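PDB 3GMS: putative NADPH:quinone reductase from Bacillus thuringiensis, which is of unproven function but probably transfers hydride from NADPH to quinones or similar acceptors, as a member of the medium-chain dehydrogenase/reductase family. Local coordinates for residues F36-V41 against Q100-T105; E69-V74 against R89-R94; R144-L149 against G213-I218; P200-V205 against A230-P235. One frame throughout, in Å; residues are numbered along the deposited sequence.

Interaction 1 of 4, residues F36-V41 against Q100-T105; sequences FVRMLV and QEYVKT
Phe36 and Tyr102 lie as near-parallel rings slid apart, planes 17° from each other, so they overlap only at a corner: Phe36 CZ sits 3.4 Å from Tyr102 CD1, and Phe36 CE1 leans on Tyr102 CB. With CG of Phe36 anti to the backbone N (chi1 178°), the ring reaches across to Tyr102 while its CD1 edge meets Lys104 CG, in the ring plane, at 3.7 Å. Beneath this face the backbones pair in antiparallel fashion. Val37 and Val103 form the hydrogen-bonded pair, Val103 N to Val37 O at 2.9 Å, the return bond from Val37 N to Val103 O being more bent. Strands 34-43 and 102-106 are thus neighbours in the beta sheet of the GroES-like domain, the catalytic-domain fold of the medium-chain reductases. Met39 N donates to Glu101 O at 3.0 Å, and a water also bonded to Met39 O gives that carbonyl a second donor. On the face of Val37 and Val103, Met39 doubles back at chi2 and chi3, pressing CG tightly against Val103 CG2 at 3.5 Å. Farther out, Pro92 packs on Val37, Met39 and Val103, and a salt bridge to Glu96 holds the amine of Lys104.

Interaction 2 of 4, residues E69-V74 against R89-R94; sequences EGVGIV and RVLPLR
Leu91 reaches back over the backbone of Gly70, and its side chain can be followed outward from the strand. Its CB lies 3.7 Å from Gly70 O; CG passes the same oxygen a little farther off; Leu91 CD2 then closes to 3.4 Å from Gly70 O. The same methyl lies 3.8 Å from Val71 CB. CG stands beside the backbone N (chi1 -44°), which turns the CD2 branch back to strand 71-77. Pro92 CD also borders Gly70 O, so this buried carbonyl, which has no conventional hydrogen-bond partner in the model, is bordered by carbons of Leu91 and Pro92 and receives a CA-H contact from Leu91. Gly70 itself has backbone angles that would drive a CB into the preceding carbonyl. Two residues on, Gly72 and Val90 form an antiparallel hydrogen-bonded pair, Gly72 N to Val90 O at 3.0 Å and Val90 N to Gly72 O at 2.9 Å, both nearly straight. Val74 CG2 meets Val90 CG1 at 3.7 Å, the two side chains crossing at about a right angle. The pairing makes a beta hairpin within the GroES-like domain: strand 34-43 flanks it through strand 71-77, strand 110-112 pairs with strand 89-92, and helix 277-292 packs on Leu91 and Leu93 through Phe284.

Interaction 3 of 4, residues R144-L149 against G213-I218; sequences RNDVLL and GADAAI
Strands 147-150 and 214-219 are the adjacent first and fourth strands of a six-stranded parallel sheet, the Rossmann-type nucleotide-binding domain, and they meet at their N-terminal ends through Val147 and Asp215. The Asp215 carboxylate takes the Val147 N-H on OD2 at 2.8 Å, using the lone pair turned away from OD1, in a nearly straight bond (168°). Its CG lies beside the backbone N (chi1 -61°), which carries OD2 across to the neighbouring strand; OD1 is held by a salt bridge to Arg234. Asp146 OD1 stands 3.8 Å from Asp215 OD2 with the carboxylate planes 43° apart, a like-charge proximity that Arg234 probably relieves; Asp146 OD2 accepts from Gln143 N. Val147 O in turn accepts two donors, Asp215 N at 2.9 Å and Ala216 N at 3.1 Å, where the chain turns a corner at Asp215. Regular parallel pairing follows: Leu149 N donates to Ala216 O, and Ile218 N to Leu149 O at 2.7 Å. On one face Leu149 sets CG on Ala214 CB (3.5 Å) and CB beside Ala217 CB; on the other, Leu148 CD1 reaches Ala216 CB at 3.8 Å. Leu229 and Leu233 pack over Leu149 and Ala217. Parallel pairing of the first and fourth strands, in the order 3-2-1-4-5-6, is the hallmark of the classical dinucleotide-binding Rossmann fold.

Interaction 4 of 4, residues P200-V205 against A230-P235; sequences PLYETV and AFSLRP
Ser232 fits into the angle between Tyr202 and Val205, one turn apart on helix 201-208. Its CB stands 4.0 Å from Val205 CB and equally far from both methyls. A chi1 of -52° sets OG beside the serine's own backbone N and turns it to the start of the helix, where it lies 3.6 Å from Tyr202 CA and 3.7 Å from Tyr202 CD1. Neither is a hydrogen bond; the hydroxyl is instead bonded to Glu228 O, in the last turns of helix 223-231. Tyr202 is extended from the helix, CG anti to the backbone N (chi1 177°), and this carries the ring alongside the turn after helix 223-231, where Phe231 O meets its edge, in the ring plane, 3.3 Å from CE1. Val205 has CG1 in the corresponding anti position, so that this methyl touches Ser232 O at 3.7 Å. At the N-terminal end of helix 201-208, Pro200 takes the N-cap position, and its O accepts from Thr204 OG1 at 2.8 Å. Helix 201-208 thus meets that turn within the Rossmann-type domain, and the Glu228 carboxylate (OE1) accepts from Tyr202 N. The contact between the segments therefore relies on shape and on carbon-oxygen approaches, its serine hydroxyl already bonded to the preceding helix.

Of the segments described, 36-41 on strand 34-43 comes first, and interaction 1 closes a long loop when strand 102-106 returns to pair with it. Interaction 2 falls wholly within that loop as a hairpin; the two touch, Arg38 N reaching Ile73 O and Thr105 OG1 reaching Leu93 O, so together they knit one sheet of the GroES-like domain. Both loops are complete before the chain enters the Rossmann-type domain, on the other side of the molecule's centre. There interactions 3 and 4 alternate along the chain: 144-149, 200-205, 213-218, 230-235. Crossing in this way, they link the central parallel sheet to its flanking helices, joined directly by Asp215 with Arg234. Centres of interactions 1 and 3 lie about 39 Å apart.

Interaction 1 of 4, residues F36-V41 against Q100-T105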
loop_
_atom_site.group_PDB
_atom_site.type_symbol
_atom_site.label_atom_id
_atom_site.label_comp_id
_atom_site.label_asym_id
_atom_site.label_seq_id
_atom_site.Cartn_x
_atom_site.Cartn_y
_atom_site.Cartn_z
ATOM N N PHE A 36 -3.858 17.737 14.937
ATOM C CA PHE A 36 -4.124 18.577 13.773
ATOM C C PHE A 36 -2.776 18.783 13.051
ATOM O O PHE A 36 -1.841 19.355 13.636
ATOM C CB PHE A 36 -4.724 19.910 14.279
ATOM C CG PHE A 36 -5.003 20.920 13.199
ATOM C CD1 PHE A 36 -6.105 20.784 12.386
ATOM C CD2 PHE A 36 -4.170 22.037 13.027
ATOM C CE1 PHE A 36 -6.369 21.717 11.406
ATOM C CE2 PHE A 36 -4.422 22.967 12.054
ATOM C CZ PHE A 36 -5.530 22.816 11.240
ATOM N N VAL A 37 -2.658 18.315 11.798
ATOM C CA VAL A 37 -1.353 18.178 11.191
ATOM C C VAL A 37 -1.316 18.924 9.853
ATOM O O VAL A 37 -2.190 18.709 8.982
ATOM C CB VAL A 37 -1.074 16.655 10.963
ATOM C CG1 VAL A 37 0.246 16.460 10.215
ATOM C CG2 VAL A 37 -1.033 15.905 12.328
ATOM N N ARG A 38 -0.350 19.829 9.694
ATOM C CA ARG A 38 -0.162 20.509 8.397
ATOM C C ARG A 38 0.651 19.562 7.495
ATOM O O ARG A 38 1.808 19.286 7.792
ATOM C CB ARG A 38 0.579 21.858 8.576
ATOM C CG ARG A 38 0.970 22.546 7.227
ATOM C CD ARG A 38 1.740 23.891 7.425
ATOM N NE ARG A 38 2.801 23.766 8.434
ATOM C CZ ARG A 38 4.063 23.417 8.196
ATOM N NH1 ARG A 38 4.470 23.143 6.961
ATOM N NH2 ARG A 38 4.923 23.339 9.210
ATOM N N MET A 39 0.046 19.078 6.404
ATOM C CA MET A 39 0.698 18.090 5.496
ATOM C C MET A 39 1.854 18.676 4.677
ATOM O O MET A 39 1.811 19.833 4.243
ATOM C CB MET A 39 -0.348 17.491 4.555
ATOM C CG MET A 39 -1.470 16.656 5.279
ATOM S SD MET A 39 -0.871 15.415 6.460
ATOM C CE MET A 39 -0.239 14.209 5.227
ATOM N N LEU A 40 2.880 17.845 4.462
ATOM C CA LEU A 40 4.026 18.220 3.662
ATOM C C LEU A 40 3.920 17.478 2.363
ATOM O O LEU A 40 3.920 18.102 1.299
ATOM C CB LEU A 40 5.322 17.829 4.368
ATOM C CG LEU A 40 5.541 18.553 5.700
ATOM C CD1 LEU A 40 6.653 17.890 6.505
ATOM C CD2 LEU A 40 5.936 20.009 5.432
ATOM N N VAL A 41 3.742 16.151 2.449
ATOM C CA VAL A 41 3.897 15.300 1.241
ATOM C C VAL A 41 2.930 14.120 1.349
ATOM O O VAL A 41 2.849 13.468 2.386
ATOM C CB VAL A 41 5.326 14.747 1.098
ATOM C CG1 VAL A 41 5.451 13.738 -0.089
ATOM C CG2 VAL A 41 6.370 15.864 0.997
ATOM N N GLN A 100 -5.142 17.067 1.541
ATOM C CA GLN A 100 -5.612 18.380 1.957
ATOM C C GLN A 100 -4.527 19.042 2.775
ATOM O O GLN A 100 -3.556 18.406 3.181
ATOM C CB GLN A 100 -6.936 18.277 2.760
ATOM C CG GLN A 100 -6.833 17.534 4.047
ATOM C CD GLN A 100 -8.167 17.531 4.822
ATOM O OE1 GLN A 100 -8.878 18.553 4.866
ATOM N NE2 GLN A 100 -8.511 16.379 5.419
ATOM N N GLU A 101 -4.722 20.327 3.045
ATOM C CA GLU A 101 -3.704 21.143 3.647
ATOM C C GLU A 101 -3.493 20.704 5.089
ATOM O O GLU A 101 -2.350 20.611 5.554
ATOM C CB GLU A 101 -4.132 22.614 3.590
ATOM C CG GLU A 101 -3.114 23.602 4.144
ATOM C CD GLU A 101 -3.486 25.055 3.853
ATOM O OE1 GLU A 101 -4.530 25.326 3.179
ATOM O OE2 GLU A 101 -2.681 25.917 4.269
ATOM N N TYR A 102 -4.599 20.470 5.794
ATOM C CA TYR A 102 -4.561 20.066 7.182
ATOM C C TYR A 102 -5.359 18.795 7.407
ATOM O O TYR A 102 -6.520 18.700 6.992
ATOM C CB TYR A 102 -5.202 21.141 8.067
ATOM C CG TYR A 102 -4.561 22.512 7.973
ATOM C CD1 TYR A 102 -3.375 22.785 8.649
ATOM C CD2 TYR A 102 -5.158 23.519 7.229
ATOM C CE1 TYR A 102 -2.783 24.056 8.597
ATOM C CE2 TYR A 102 -4.586 24.803 7.161
ATOM C CZ TYR A 102 -3.403 25.054 7.851
ATOM O OH TYR A 102 -2.811 26.288 7.841
ATOM N N VAL A 103 -4.791 17.862 8.171
ATOM C CA VAL A 103 -5.426 16.556 8.418
ATOM C C VAL A 103 -5.543 16.325 9.921
ATOM O O VAL A 103 -4.573 16.532 10.649
ATOM C CB VAL A 103 -4.573 15.412 7.805
ATOM C CG1 VAL A 103 -5.087 14.014 8.260
ATOM C CG2 VAL A 103 -4.593 15.553 6.282
ATOM N N LYS A 104 -6.718 15.903 10.371
ATOM C CA LYS A 104 -6.904 15.455 11.760
ATOM C C LYS A 104 -7.106 13.975 11.851
ATOM O O LYS A 104 -7.728 13.374 10.961
ATOM C CB LYS A 104 -8.142 16.118 12.372
ATOM C CG LYS A 104 -8.103 17.634 12.317
ATOM C CD LYS A 104 -9.129 18.236 13.283
ATOM C CE LYS A 104 -10.551 17.950 12.887
ATOM N NZ LYS A 104 -10.734 18.203 11.440
ATOM N N THR A 105 -6.623 13.386 12.950
ATOM C CA THR A 105 -6.893 12.008 13.247
ATOM C C THR A 105 -6.767 11.850 14.770
ATOM O O THR A 105 -6.269 12.766 15.452
ATOM C CB THR A 105 -5.884 11.021 12.556
ATOM O OG1 THR A 105 -6.316 9.671 12.785
ATOM C CG2 THR A 105 -4.459 11.190 13.139
HETATM O O HOH W 1 -0.376 21.547 3.974
#

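Interaction 2 of 4, residues E69-V74 against R89-R94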
loop_
_atom_site.group_PDB
_atom_site.type_symbol
_atom_site.label_atom_id
_atom_site.label_comp_id
_atom_site.label_asym_id
_atom_site.label_seq_id
_atom_site.Cartn_x
_atom_site.Cartn_y
_atom_site.Cartn_z
ATOM N N GLU A 69 -2.425 8.155 2.965
ATOM C CA GLU A 69 -1.153 8.335 3.676
ATOM C C GLU A 69 -0.407 9.640 3.358
ATOM O O GLU A 69 -0.828 10.429 2.499
ATOM C CB GLU A 69 -0.258 7.092 3.559
ATOM C CG GLU A 69 0.359 6.885 2.232
ATOM C CD GLU A 69 1.326 5.692 2.205
ATOM O OE1 GLU A 69 1.222 4.940 1.247
ATOM O OE2 GLU A 69 2.206 5.523 3.095
ATOM N N GLY A 70 0.692 9.847 4.056
ATOM C CA GLY A 70 1.519 11.051 3.906
ATOM C C GLY A 70 2.081 11.493 5.249
ATOM O O GLY A 70 1.741 10.925 6.298
ATOM N N VAL A 71 2.910 12.533 5.210
ATOM C CA VAL A 71 3.614 12.991 6.395
ATOM C C VAL A 71 3.350 14.489 6.554
ATOM O O VAL A 71 3.169 15.197 5.560
ATOM C CB VAL A 71 5.118 12.726 6.231
ATOM C CG1 VAL A 71 5.682 13.534 5.058
ATOM C CG2 VAL A 71 5.888 13.033 7.521
ATOM N N GLY A 72 3.330 14.964 7.798
ATOM C CA GLY A 72 3.160 16.404 8.055
ATOM C C GLY A 72 3.675 16.760 9.439
ATOM O O GLY A 72 4.278 15.916 10.121
ATOM N N ILE A 73 3.431 18.016 9.834
ATOM C CA ILE A 73 3.896 18.570 11.124
ATOM C C ILE A 73 2.701 18.870 12.005
ATOM O O ILE A 73 1.773 19.528 11.564
ATOM C CB ILE A 73 4.657 19.912 10.904
ATOM C CG1 ILE A 73 5.844 19.711 9.985
ATOM C CG2 ILE A 73 5.054 20.556 12.274
ATOM C CD1 ILE A 73 6.832 18.743 10.552
ATOM N N VAL A 74 2.730 18.389 13.249
ATOM C CA VAL A 74 1.651 18.645 14.172
ATOM C C VAL A 74 1.667 20.122 14.498
ATOM O O VAL A 74 2.720 20.642 14.889
ATOM C CB VAL A 74 1.838 17.870 15.494
ATOM C CG1 VAL A 74 0.722 18.184 16.504
ATOM C CG2 VAL A 74 1.933 16.370 15.263
ATOM N N ARG A 89 7.163 15.768 13.389
ATOM C CA ARG A 89 6.794 15.185 12.088
ATOM C C ARG A 89 6.163 13.810 12.329
ATOM O O ARG A 89 6.730 12.974 13.025
ATOM C CB ARG A 89 8.025 15.021 11.163
ATOM C CG ARG A 89 7.913 15.818 9.848
ATOM C CD ARG A 89 9.026 15.570 8.785
ATOM N NE ARG A 89 10.165 14.938 9.396
ATOM C CZ ARG A 89 10.822 13.926 8.859
ATOM N NH1 ARG A 89 11.793 13.366 9.543
ATOM N NH2 ARG A 89 10.482 13.453 7.662
ATOM N N VAL A 90 5.000 13.592 11.718
ATOM C CA VAL A 90 4.167 12.428 11.988
ATOM C C VAL A 90 3.433 11.964 10.732
ATOM O O VAL A 90 3.218 12.765 9.813
ATOM C CB VAL A 90 3.061 12.732 13.065
ATOM C CG1 VAL A 90 3.700 13.255 14.377
ATOM C CG2 VAL A 90 2.008 13.667 12.574
ATOM N N LEU A 91 3.020 10.698 10.731
ATOM C CA LEU A 91 1.993 10.259 9.759
ATOM C C LEU A 91 0.616 10.333 10.426
ATOM O O LEU A 91 0.368 9.601 11.396
ATOM C CB LEU A 91 2.252 8.821 9.280
ATOM C CG LEU A 91 3.699 8.460 8.937
ATOM C CD1 LEU A 91 3.773 6.954 8.550
ATOM C CD2 LEU A 91 4.316 9.371 7.845
ATOM N N PRO A 92 -0.262 11.215 9.941
ATOM C CA PRO A 92 -1.585 11.252 10.610
ATOM C C PRO A 92 -2.598 10.270 9.969
ATOM O O PRO A 92 -3.374 10.651 9.080
ATOM C CB PRO A 92 -1.996 12.689 10.420
ATOM C CG PRO A 92 -1.380 13.115 9.092
ATOM C CD PRO A 92 -0.098 12.323 8.955
ATOM N N LEU A 93 -2.554 9.015 10.383
ATOM C CA LEU A 93 -3.237 7.941 9.634
ATOM C C LEU A 93 -4.579 7.610 10.272
ATOM O O LEU A 93 -4.831 8.012 11.402
ATOM C CB LEU A 93 -2.327 6.714 9.538
ATOM C CG LEU A 93 -0.906 6.962 9.025
ATOM C CD1 LEU A 93 -0.037 5.696 9.044
ATOM C CD2 LEU A 93 -0.947 7.541 7.578
ATOM N N ARG A 94 -5.438 6.919 9.522
ATOM C CA ARG A 94 -6.739 6.393 10.006
ATOM C C ARG A 94 -7.650 7.485 10.525
ATOM O O ARG A 94 -8.408 7.277 11.502
ATOM C CB ARG A 94 -6.507 5.309 11.084
ATOM C CG ARG A 94 -5.650 4.167 10.594
ATOM C CD ARG A 94 -5.306 3.096 11.646
ATOM N NE ARG A 94 -6.495 2.513 12.290
ATOM C CZ ARG A 94 -6.417 1.558 13.211
ATOM N NH1 ARG A 94 -5.225 1.047 13.527
ATOM N NH2 ARG A 94 -7.521 1.112 13.805
#

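Interaction 3 of 4, residues R144-L149 against G213-I218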
loop_
_atom_site.group_PDB
_atom_site.type_symbol
_atom_site.label_atom_id
_atom_site.label_comp_id
_atom_site.label_asym_id
_atom_site.label_seq_id
_atom_site.Cartn_x
_atom_site.Cartn_y
_atom_site.Cartn_z
ATOM N N ARG A 144 11.158 -19.901 7.434
ATOM C CA ARG A 144 12.438 -19.971 6.737
ATOM C C ARG A 144 12.373 -20.928 5.526
ATOM O O ARG A 144 11.893 -22.054 5.629
ATOM C CB ARG A 144 13.567 -20.364 7.714
ATOM C CG ARG A 144 14.956 -20.527 7.049
ATOM C CD ARG A 144 16.072 -20.880 8.075
ATOM N NE ARG A 144 16.452 -19.727 8.894
ATOM C CZ ARG A 144 17.312 -18.776 8.520
ATOM N NH1 ARG A 144 17.568 -17.769 9.341
ATOM N NH2 ARG A 144 17.909 -18.818 7.326
ATOM N N ASN A 145 12.792 -20.434 4.373
ATOM C CA ASN A 145 12.830 -21.198 3.120
ATOM C C ASN A 145 11.490 -21.479 2.432
ATOM O O ASN A 145 11.448 -22.162 1.401
ATOM C CB ASN A 145 13.666 -22.479 3.285
ATOM C CG ASN A 145 15.109 -22.172 3.637
ATOM O OD1 ASN A 145 15.707 -21.221 3.116
ATOM N ND2 ASN A 145 15.665 -22.953 4.544
ATOM N N ASP A 146 10.386 -20.950 2.962
ATOM C CA ASP A 146 9.137 -21.093 2.232
ATOM C C ASP A 146 9.275 -20.431 0.876
ATOM O O ASP A 146 10.049 -19.471 0.706
ATOM C CB ASP A 146 7.919 -20.471 2.960
ATOM C CG ASP A 146 7.382 -21.341 4.106
ATOM O OD1 ASP A 146 7.679 -22.562 4.158
ATOM O OD2 ASP A 146 6.650 -20.788 4.961
ATOM N N VAL A 147 8.498 -20.935 -0.069
ATOM C CA VAL A 147 8.435 -20.387 -1.409
ATOM C C VAL A 147 7.145 -19.572 -1.600
ATOM O O VAL A 147 6.030 -20.123 -1.548
ATOM C CB VAL A 147 8.505 -21.481 -2.409
ATOM C CG1 VAL A 147 8.534 -20.917 -3.790
ATOM C CG2 VAL A 147 9.737 -22.322 -2.124
ATOM N N LEU A 148 7.321 -18.256 -1.800
ATOM C CA LEU A 148 6.200 -17.310 -1.974
ATOM C C LEU A 148 6.122 -16.877 -3.440
ATOM O O LEU A 148 7.168 -16.519 -4.023
ATOM C CB LEU A 148 6.418 -16.071 -1.081
ATOM C CG LEU A 148 5.355 -14.981 -1.257
ATOM C CD1 LEU A 148 4.044 -15.516 -0.721
ATOM C CD2 LEU A 148 5.767 -13.691 -0.521
ATOM N N LEU A 149 4.931 -16.948 -4.029
ATOM C CA LEU A 149 4.643 -16.360 -5.352
ATOM C C LEU A 149 3.945 -15.011 -5.150
ATOM O O LEU A 149 3.002 -14.911 -4.339
ATOM C CB LEU A 149 3.689 -17.237 -6.138
ATOM C CG LEU A 149 4.068 -18.737 -6.271
ATOM C CD1 LEU A 149 3.049 -19.478 -7.108
ATOM C CD2 LEU A 149 5.478 -18.885 -6.895
ATOM N N GLY A 213 5.266 -27.483 -6.102
ATOM C CA GLY A 213 4.465 -26.249 -6.026
ATOM C C GLY A 213 4.995 -25.371 -4.911
ATOM O O GLY A 213 5.769 -25.829 -4.056
ATOM N N ALA A 214 4.586 -24.091 -4.932
ATOM C CA ALA A 214 4.994 -23.127 -3.927
ATOM C C ALA A 214 4.173 -23.284 -2.656
ATOM O O ALA A 214 3.128 -23.931 -2.677
ATOM C CB ALA A 214 4.815 -21.707 -4.481
ATOM N N ASP A 215 4.650 -22.655 -1.580
ATOM C CA ASP A 215 4.011 -22.704 -0.279
ATOM C C ASP A 215 2.885 -21.702 -0.117
ATOM O O ASP A 215 1.893 -22.014 0.533
ATOM C CB ASP A 215 5.020 -22.517 0.827
ATOM C CG ASP A 215 6.072 -23.609 0.831
ATOM O OD1 ASP A 215 5.710 -24.776 1.111
ATOM O OD2 ASP A 215 7.234 -23.312 0.505
ATOM N N ALA A 216 3.048 -20.511 -0.701
ATOM C CA ALA A 216 2.061 -19.443 -0.562
ATOM C C ALA A 216 2.057 -18.562 -1.808
ATOM O O ALA A 216 3.048 -18.537 -2.577
ATOM C CB ALA A 216 2.349 -18.618 0.682
ATOM N N ALA A 217 0.951 -17.864 -2.036
ATOM C CA ALA A 217 0.849 -16.964 -3.178
ATOM C C ALA A 217 0.048 -15.726 -2.811
ATOM O O ALA A 217 -0.910 -15.813 -2.019
ATOM C CB ALA A 217 0.222 -17.638 -4.365
ATOM N N ILE A 218 0.478 -14.589 -3.357
ATOM C CA ILE A 218 -0.227 -13.312 -3.147
ATOM C C ILE A 218 -0.637 -12.801 -4.508
ATOM O O ILE A 218 0.224 -12.494 -5.349
ATOM C CB ILE A 218 0.643 -12.304 -2.336
ATOM C CG1 ILE A 218 0.937 -12.917 -0.956
ATOM C CG2 ILE A 218 -0.102 -10.934 -2.216
ATOM C CD1 ILE A 218 1.689 -12.021 0.030
#

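Interaction 4 of 4, residues P200-V205 against A230-P235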
loop_
_atom_site.group_PDB
_atom_site.type_symbol
_atom_site.label_atom_id
_atom_site.label_comp_id
_atom_site.label_asym_id
_atom_site.label_seq_id
_atom_site.Cartn_x
_atom_site.Cartn_y
_atom_site.Cartn_z
ATOM N N PRO A 200 5.775 -19.548 -19.271
ATOM C CA PRO A 200 4.479 -20.003 -18.724
ATOM C C PRO A 200 4.492 -20.034 -17.196
ATOM O O PRO A 200 5.430 -20.548 -16.599
ATOM C CB PRO A 200 4.314 -21.425 -19.293
ATOM C CG PRO A 200 5.681 -21.873 -19.695
ATOM C CD PRO A 200 6.521 -20.634 -19.952
ATOM N N LEU A 201 3.464 -19.485 -16.551
ATOM C CA LEU A 201 3.509 -19.399 -15.084
ATOM C C LEU A 201 3.552 -20.766 -14.397
ATOM O O LEU A 201 4.517 -21.066 -13.689
ATOM C CB LEU A 201 2.365 -18.519 -14.516
ATOM C CG LEU A 201 2.184 -18.508 -12.988
ATOM C CD1 LEU A 201 3.464 -18.109 -12.242
ATOM C CD2 LEU A 201 1.021 -17.555 -12.629
ATOM N N TYR A 202 2.510 -21.572 -14.585
ATOM C CA TYR A 202 2.421 -22.878 -13.888
ATOM C C TYR A 202 3.655 -23.768 -14.105
ATOM O O TYR A 202 4.290 -24.231 -13.159
ATOM C CB TYR A 202 1.135 -23.617 -14.302
ATOM C CG TYR A 202 1.011 -24.993 -13.670
ATOM C CD1 TYR A 202 0.579 -25.141 -12.344
ATOM C CD2 TYR A 202 1.354 -26.152 -14.383
ATOM C CE1 TYR A 202 0.473 -26.391 -11.753
ATOM C CE2 TYR A 202 1.255 -27.401 -13.798
ATOM C CZ TYR A 202 0.820 -27.526 -12.480
ATOM O OH TYR A 202 0.724 -28.767 -11.881
ATOM N N GLU A 203 4.022 -23.978 -15.366
ATOM C CA GLU A 203 5.148 -24.884 -15.638
ATOM C C GLU A 203 6.483 -24.413 -15.034
ATOM O O GLU A 203 7.279 -25.230 -14.572
ATOM C CB GLU A 203 5.261 -25.154 -17.150
ATOM C CG GLU A 203 4.192 -26.162 -17.681
ATOM C CD GLU A 203 4.320 -27.610 -17.111
ATOM O OE1 GLU A 203 3.263 -28.243 -16.835
ATOM O OE2 GLU A 203 5.463 -28.127 -16.942
ATOM N N THR A 204 6.718 -23.090 -15.014
ATOM C CA THR A 204 7.984 -22.582 -14.478
ATOM C C THR A 204 8.036 -22.753 -12.981
ATOM O O THR A 204 9.072 -23.130 -12.433
ATOM C CB THR A 204 8.278 -21.107 -14.880
ATOM O OG1 THR A 204 8.140 -20.954 -16.308
ATOM C CG2 THR A 204 9.669 -20.727 -14.471
ATOM N N VAL A 205 6.916 -22.479 -12.302
ATOM C CA VAL A 205 6.905 -22.698 -10.850
ATOM C C VAL A 205 7.171 -24.168 -10.536
ATOM O O VAL A 205 7.903 -24.502 -9.580
ATOM C CB VAL A 205 5.567 -22.271 -10.194
ATOM C CG1 VAL A 205 5.582 -22.618 -8.725
ATOM C CG2 VAL A 205 5.352 -20.784 -10.427
ATOM N N ALA A 230 -2.922 -19.669 -7.973
ATOM C CA ALA A 230 -3.392 -20.574 -6.917
ATOM C C ALA A 230 -3.027 -22.019 -7.281
ATOM O O ALA A 230 -2.578 -22.784 -6.460
ATOM C CB ALA A 230 -4.900 -20.452 -6.756
ATOM N N PHE A 231 -3.232 -22.367 -8.536
ATOM C CA PHE A 231 -2.889 -23.728 -8.965
ATOM C C PHE A 231 -1.402 -24.045 -8.963
ATOM O O PHE A 231 -1.007 -25.226 -9.101
ATOM C CB PHE A 231 -3.513 -24.000 -10.327
ATOM C CG PHE A 231 -4.936 -24.489 -10.242
ATOM C CD1 PHE A 231 -5.977 -23.594 -9.998
ATOM C CD2 PHE A 231 -5.234 -25.847 -10.415
ATOM C CE1 PHE A 231 -7.318 -24.029 -9.929
ATOM C CE2 PHE A 231 -6.567 -26.310 -10.342
ATOM C CZ PHE A 231 -7.615 -25.400 -10.092
ATOM N N SER A 232 -0.549 -23.032 -8.815
ATOM C CA SER A 232 0.886 -23.288 -8.709
ATOM C C SER A 232 1.330 -23.543 -7.277
ATOM O O SER A 232 2.517 -23.676 -6.989
ATOM C CB SER A 232 1.706 -22.157 -9.346
ATOM O OG SER A 232 1.273 -21.892 -10.665
ATOM N N LEU A 233 0.380 -23.613 -6.357
ATOM C CA LEU A 233 0.722 -23.961 -4.972
ATOM C C LEU A 233 0.596 -25.443 -4.678
ATOM O O LEU A 233 -0.236 -26.118 -5.277
ATOM C CB LEU A 233 -0.223 -23.239 -4.000
ATOM C CG LEU A 233 -0.147 -21.737 -4.198
ATOM C CD1 LEU A 233 -1.223 -21.086 -3.330
ATOM C CD2 LEU A 233 1.232 -21.255 -3.856
ATOM N N ARG A 234 1.363 -25.906 -3.701
ATOM C CA ARG A 234 1.225 -27.256 -3.177
ATOM C C ARG A 234 -0.164 -27.415 -2.549
ATOM O O ARG A 234 -0.790 -26.408 -2.153
ATOM C CB ARG A 234 2.326 -27.554 -2.159
ATOM C CG ARG A 234 2.291 -26.736 -0.853
ATOM C CD ARG A 234 3.401 -27.173 0.059
ATOM N NE ARG A 234 3.522 -26.336 1.255
ATOM C CZ ARG A 234 2.677 -26.327 2.294
ATOM N NH1 ARG A 234 1.603 -27.107 2.307
ATOM N NH2 ARG A 234 2.912 -25.516 3.328
ATOM N N PRO A 235 -0.668 -28.669 -2.481
ATOM C CA PRO A 235 -1.878 -28.914 -1.697
ATOM C C PRO A 235 -1.674 -28.404 -0.291
ATOM O O PRO A 235 -0.591 -28.558 0.262
ATOM C CB PRO A 235 -1.979 -30.456 -1.667
ATOM C CG PRO A 235 -1.193 -30.923 -2.828
ATOM C CD PRO A 235 -0.168 -29.890 -3.152
#